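Long-range contacts in putative epimerase (Burkholderia cenocepacia, PDB 4LW8), which is a putative NAD(P)-dependent epimerase/dehydratase family enzyme, probably acting on a nucleotide sugar in the biosynthesis of lipopolysaccharide O-antigen: residues A[179-184]-A[245-250]; A[87-92]-A[126-131]. All blocks are in the same frame, centred on the assembly; numbering follows the deposited sequence. Where two conformers were deposited one is given.

Contact 1. Residues A[179-184]-A[245-250]; sequences PIVIAR and ETFNVC
Ile182, Ala183 and Arg184 pair in parallel with Thr246, Phe247 and Asn248, the axes of strands 180-184 and 246-249 approaching to 4.6 Å at an inclination of 29° and joined by four backbone hydrogen bonds, Ile182 N to Glu245 O, Phe247 N to Ile182 O, Arg184 N to Phe247 O (2.7 Å) and Val249 N to Arg184 O.

On the face carrying Ile182, Thr246 and Arg184, the two branches of Thr246 divide the work. OG1 rests against Ile182 CB at 3.6 Å, whereas CG2, set anti to the backbone N (chi1 of OG1 -64°), lies over one face of the Arg184 guanidinium, 3.6 Å from NE and offset toward the rim. The arginine chain runs extended from CG to NE past this methyl, and its far end forms a salt bridge through NH2 with Glu168. Tyr140 OH bonds both Arg184 NH1 and Asn248 OD1, tying together neighbouring side chains of the paired strands. On the reverse face, Val181 CG1 reaches Phe247 CD1 obliquely at 3.9 Å, and Lys295 makes a cation-pi contact with the same ring.

This pairing belongs to the parallel part of the central sheet of the Rossmann-like domain. Strand 130-134 flanks strand 180-189 as a further parallel neighbour, while helix 227-240 packs on Ala183, Phe247 and Val249 through Tyr234, Leu237 and Ala233.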
loop_
_atom_site.group_PDB
_atom_site.type_symbol
_atom_site.label_atom_id
_atom_site.label_comp_id
_atom_site.label_asym_id
_atom_site.label_seq_id
_atom_site.Cartn_x
_atom_site.Cartn_y
_atom_site.Cartn_z
ATOM N N PRO A 179 15.385 6.307 -12.596
ATOM C CA PRO A 179 15.211 5.040 -13.323
ATOM C C PRO A 179 15.051 3.871 -12.359
ATOM O O PRO A 179 16.038 3.340 -11.850
ATOM C CB PRO A 179 16.495 4.916 -14.126
ATOM C CG PRO A 179 17.520 5.648 -13.299
ATOM C CD PRO A 179 16.791 6.758 -12.595
ATOM N N ILE A 180 13.808 3.468 -12.127
ATOM C CA ILE A 180 13.496 2.558 -11.024
ATOM C C ILE A 180 13.080 1.191 -11.537
ATOM O O ILE A 180 12.166 1.077 -12.350
ATOM C CB ILE A 180 12.372 3.135 -10.122
ATOM C CG1 ILE A 180 12.865 4.412 -9.436
ATOM C CG2 ILE A 180 11.904 2.094 -9.059
ATOM C CD1 ILE A 180 11.770 5.215 -8.730
ATOM N N VAL A 181 13.770 0.161 -11.060
ATOM C CA VAL A 181 13.481 -1.223 -11.404
ATOM C C VAL A 181 13.053 -1.928 -10.135
ATOM O O VAL A 181 13.678 -1.747 -9.084
ATOM C CB VAL A 181 14.706 -1.920 -12.026
ATOM C CG1 VAL A 181 14.346 -3.317 -12.496
ATOM C CG2 VAL A 181 15.223 -1.090 -13.200
ATOM N N ILE A 182 11.975 -2.705 -10.221
ATOM C CA ILE A 182 11.464 -3.398 -9.046
ATOM C C ILE A 182 11.674 -4.908 -9.199
ATOM O O ILE A 182 11.307 -5.497 -10.218
ATOM C CB ILE A 182 9.954 -3.087 -8.796
ATOM C CG1 ILE A 182 9.739 -1.586 -8.509
ATOM C CG2 ILE A 182 9.441 -3.942 -7.638
ATOM C CD1 ILE A 182 8.282 -1.127 -8.519
ATOM N N ALA A 183 12.284 -5.533 -8.194
ATOM C CA ALA A 183 12.445 -6.972 -8.208
ATOM C C ALA A 183 11.453 -7.615 -7.237
ATOM O O ALA A 183 11.225 -7.095 -6.138
ATOM C CB ALA A 183 13.898 -7.356 -7.875
ATOM N N ARG A 184 10.799 -8.694 -7.666
ATOM C CA ARG A 184 9.976 -9.500 -6.758
ATOM C C ARG A 184 10.591 -10.883 -6.583
ATOM O O ARG A 184 10.193 -11.825 -7.270
ATOM C CB ARG A 184 8.532 -9.639 -7.261
ATOM C CG ARG A 184 7.696 -8.383 -7.153
ATOM C CD ARG A 184 6.386 -8.533 -7.914
ATOM N NE ARG A 184 5.552 -7.348 -7.774
ATOM C CZ ARG A 184 4.439 -7.130 -8.469
ATOM N NH1 ARG A 184 4.018 -8.028 -9.350
ATOM N NH2 ARG A 184 3.752 -6.007 -8.279
ATOM N N GLU A 245 9.911 -0.962 -14.848
ATOM C CA GLU A 245 9.528 -2.364 -15.018
ATOM C C GLU A 245 9.713 -3.195 -13.744
ATOM O O GLU A 245 10.675 -2.992 -12.997
ATOM C CB GLU A 245 10.337 -2.974 -16.169
ATOM C CG GLU A 245 10.032 -2.336 -17.514
ATOM C CD GLU A 245 8.569 -2.521 -17.903
ATOM O OE1 GLU A 245 8.071 -3.646 -17.737
ATOM O OE2 GLU A 245 7.912 -1.547 -18.342
ATOM N N THR A 246 8.790 -4.132 -13.519
ATOM C CA THR A 246 8.813 -5.037 -12.368
ATOM C C THR A 246 9.146 -6.458 -12.826
ATOM O O THR A 246 8.643 -6.905 -13.850
ATOM C CB THR A 246 7.457 -5.032 -11.632
ATOM O OG1 THR A 246 7.212 -3.735 -11.080
ATOM C CG2 THR A 246 7.416 -6.071 -10.518
ATOM N N PHE A 247 10.002 -7.159 -12.084
ATOM C CA PHE A 247 10.449 -8.493 -12.503
ATOM C C PHE A 247 10.399 -9.525 -11.379
ATOM O O PHE A 247 10.966 -9.303 -10.308
ATOM C CB PHE A 247 11.891 -8.447 -13.030
ATOM C CG PHE A 247 12.081 -7.589 -14.252
ATOM C CD1 PHE A 247 12.361 -6.244 -14.133
ATOM C CD2 PHE A 247 12.011 -8.143 -15.517
ATOM C CE1 PHE A 247 12.540 -5.456 -15.262
ATOM C CE2 PHE A 247 12.187 -7.368 -16.653
ATOM C CZ PHE A 247 12.450 -6.022 -16.528
ATOM N N ASN A 248 9.726 -10.645 -11.621
ATOM C CA ASN A 248 9.930 -11.830 -10.793
ATOM C C ASN A 248 11.400 -12.249 -10.852
ATOM O O ASN A 248 12.020 -12.214 -11.922
ATOM C CB ASN A 248 9.058 -12.997 -11.271
ATOM C CG ASN A 248 7.585 -12.791 -10.990
ATOM O OD1 ASN A 248 7.202 -11.962 -10.157
ATOM N ND2 ASN A 248 6.746 -13.550 -11.686
ATOM N N VAL A 249 11.957 -12.646 -9.716
ATOM C CA VAL A 249 13.263 -13.311 -9.695
ATOM C C VAL A 249 13.051 -14.638 -8.974
ATOM O O VAL A 249 12.684 -14.660 -7.799
ATOM C CB VAL A 249 14.361 -12.446 -9.017
ATOM C CG1 VAL A 249 15.699 -13.186 -8.972
ATOM C CG2 VAL A 249 14.525 -11.124 -9.774
ATOM N N CYS A 250 13.225 -15.740 -9.699
ATOM C CA CYS A 250 12.824 -17.068 -9.210
ATOM C C CYS A 250 13.485 -18.165 -10.033
ATOM O O CYS A 250 14.040 -17.889 -11.095
ATOM C CB CYS A 250 11.309 -17.226 -9.266
ATOM S SG CYS A 250 10.641 -16.890 -10.910
#

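Contact 2. Residues A[87-92]-A[126-131]; sequences DAVVHL and RRPSAV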
loop_
_atom_site.group_PDB
_atom_site.type_symbol
_atom_site.label_atom_id
_atom_site.label_comp_id
_atom_site.label_asym_id
_atom_site.label_seq_id
_atom_site.Cartn_x
_atom_site.Cartn_y
_atom_site.Cartn_z
ATOM N N ASP A 87 26.188 5.637 -8.985
ATOM C CA ASP A 87 25.589 5.405 -10.288
ATOM C C ASP A 87 24.563 4.270 -10.213
ATOM O O ASP A 87 23.601 4.255 -10.971
ATOM C CB ASP A 87 26.649 5.074 -11.339
ATOM C CG ASP A 87 26.098 5.123 -12.748
ATOM O OD1 ASP A 87 25.536 6.177 -13.135
ATOM O OD2 ASP A 87 26.222 4.106 -13.464
ATOM N N ALA A 88 24.760 3.329 -9.297
ATOM C CA ALA A 88 23.823 2.209 -9.114
ATOM C C ALA A 88 23.374 2.102 -7.659
ATOM O O ALA A 88 24.174 2.259 -6.744
ATOM C CB ALA A 88 24.455 0.894 -9.557
ATOM N N VAL A 89 22.090 1.840 -7.452
ATOM C CA VAL A 89 21.551 1.705 -6.108
ATOM C C VAL A 89 20.805 0.384 -5.979
ATOM O O VAL A 89 20.027 0.028 -6.859
ATOM C CB VAL A 89 20.596 2.883 -5.755
ATOM C CG1 VAL A 89 19.955 2.673 -4.388
ATOM C CG2 VAL A 89 21.345 4.218 -5.801
ATOM N N VAL A 90 21.043 -0.347 -4.895
ATOM C CA VAL A 90 20.241 -1.529 -4.617
ATOM C C VAL A 90 19.648 -1.368 -3.230
ATOM O O VAL A 90 20.362 -1.249 -2.243
ATOM C CB VAL A 90 21.043 -2.842 -4.704
ATOM C CG1 VAL A 90 20.096 -4.056 -4.522
ATOM C CG2 VAL A 90 21.735 -2.951 -6.038
ATOM N N HIS A 91 18.329 -1.341 -3.168
ATOM C CA HIS A 91 17.634 -1.120 -1.909
ATOM C C HIS A 91 17.201 -2.450 -1.304
ATOM O O HIS A 91 16.220 -3.034 -1.741
ATOM C CB HIS A 91 16.438 -0.215 -2.147
ATOM C CG HIS A 91 15.615 0.055 -0.924
ATOM N ND1 HIS A 91 16.163 0.316 0.307
ATOM C CD2 HIS A 91 14.266 0.119 -0.769
ATOM C CE1 HIS A 91 15.186 0.536 1.182
ATOM N NE2 HIS A 91 14.034 0.426 0.551
ATOM N N LEU A 92 17.955 -2.924 -0.315
ATOM C CA LEU A 92 17.693 -4.225 0.314
ATOM C C LEU A 92 17.151 -4.086 1.729
ATOM O O LEU A 92 16.573 -5.026 2.264
ATOM C CB LEU A 92 18.975 -5.074 0.360
ATOM C CG LEU A 92 19.639 -5.328 -0.998
ATOM C CD1 LEU A 92 20.998 -6.010 -0.829
ATOM C CD2 LEU A 92 18.717 -6.141 -1.910
ATOM N N ARG A 126 23.787 14.643 -9.846
ATOM C CA ARG A 126 23.791 13.602 -10.857
ATOM C C ARG A 126 22.990 12.432 -10.303
ATOM O O ARG A 126 23.367 11.839 -9.298
ATOM C CB ARG A 126 25.219 13.180 -11.213
ATOM C CG ARG A 126 25.346 12.399 -12.520
ATOM C CD ARG A 126 26.736 11.767 -12.670
ATOM N NE ARG A 126 26.821 10.501 -11.946
ATOM C CZ ARG A 126 27.532 10.313 -10.837
ATOM N NH1 ARG A 126 28.244 11.311 -10.321
ATOM N NH2 ARG A 126 27.536 9.126 -10.245
ATOM N N ARG A 127 21.878 12.112 -10.946
ATOM C CA ARG A 127 21.022 11.048 -10.455
ATOM C C ARG A 127 21.561 9.715 -10.953
ATOM O O ARG A 127 22.173 9.656 -12.014
ATOM C CB ARG A 127 19.578 11.277 -10.900
ATOM C CG ARG A 127 18.877 12.391 -10.114
ATOM C CD ARG A 127 17.590 12.822 -10.805
ATOM N NE ARG A 127 16.918 13.917 -10.110
ATOM C CZ ARG A 127 15.875 14.584 -10.599
ATOM N NH1 ARG A 127 15.390 14.272 -11.796
ATOM N NH2 ARG A 127 15.325 15.572 -9.902
ATOM N N PRO A 128 21.354 8.641 -10.175
ATOM C CA PRO A 128 21.884 7.324 -10.560
ATOM C C PRO A 128 21.311 6.825 -11.888
ATOM O O PRO A 128 20.223 7.242 -12.276
ATOM C CB PRO A 128 21.473 6.415 -9.390
ATOM C CG PRO A 128 20.406 7.161 -8.662
ATOM C CD PRO A 128 20.638 8.617 -8.892
ATOM N N SER A 129 22.048 5.965 -12.587
ATOM C CA SER A 129 21.591 5.392 -13.855
ATOM C C SER A 129 20.609 4.240 -13.625
ATOM O O SER A 129 19.856 3.853 -14.525
ATOM C CB SER A 129 22.781 4.896 -14.686
ATOM O OG SER A 129 23.739 5.915 -14.892
ATOM N N ALA A 130 20.630 3.672 -12.420
ATOM C CA ALA A 130 19.742 2.550 -12.100
ATOM C C ALA A 130 19.494 2.445 -10.599
ATOM O O ALA A 130 20.439 2.461 -9.798
ATOM C CB ALA A 130 20.319 1.254 -12.626
ATOM N N VAL A 131 18.219 2.356 -10.233
ATOM C CA VAL A 131 17.797 2.190 -8.850
ATOM C C VAL A 131 16.957 0.917 -8.743
ATOM O O VAL A 131 15.838 0.879 -9.202
ATOM C CB VAL A 131 16.979 3.398 -8.372
ATOM C CG1 VAL A 131 16.566 3.247 -6.896
ATOM C CG2 VAL A 131 17.760 4.688 -8.601
HETATM O O HOH W 1 24.873 8.463 -12.594
#
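Asp87 and Ser129 meet through backbone and side chain alike, and the firm link is Ser129 N donating to Asp87 O at 2.8 Å. Both residues were deposited in two conformers. In the ones given, Ser129 OG lies 2.5 Å from Asp87 OD1, shorter than a normal hydrogen bond, so the detail of this bond is doubtful. With CG anti to the backbone N (chi1 -168°), the carboxylate of Asp87 swings toward the serine, and in this conformer OD2 forms a salt bridge with Arg19. Arg126 comes in from farther out, its chain bent at chi3 (83°). The edge of its guanidinium faces the backbone of Asp87, with NH2 3.9 Å from Asp87 N and hydrogen-bonded to Arg85 O. A water in the guanidinium plane accepts from Arg126 NE at 2.9 Å and donates to Arg127 O. It may also link the arginine to Asp87 OD1, with which no direct salt bridge forms, but that approach is too short to be trusted.

These polar groups lie just before the N-terminal ends of two neighbouring parallel strands, 88-91 and 130-134, joined through helix 103-122 in a beta-alpha-beta crossover of the Rossmann type. Asp87 O accepts a second, weak bond from Ala130 N at 3.4 Å. Farther in, Val89 N bonds Ala130 O at 2.9 Å.

Pro128 sets the CB of its ring against Asp87 O at 3.4 Å, and the same atom meets Val89 CG2. Val89 and Val131 lie side by side on one face of the sheet, CB of the former 4.2 Å from CG1 of the latter; Leu121 of helix 103-122 packs on both and Leu118 on Val131. On the other face, Ala88 and Ala130 both pack against Ile238 of helix 227-240.

Contacts 1 and 2 follow in series along the chain, contact 2 closing before contact 1 opens, and their centres lie about 14 Å apart in one sheet. Strands 130-134 and 180-189 are neighbours there, giving the strand order 88-91, 130-134, 180-189, 246-249 across the two contacts. The join between them is direct: Val181 N lies 2.9 Å from Val131 O, and Pro179 O 2.9 Å from Val131 N, both probable hydrogen bonds. Helix 227-240 packs against residues of both contacts. Together they build a continuous part of the Rossmann-like core, the domain that in this family usually binds the dinucleotide cofactor.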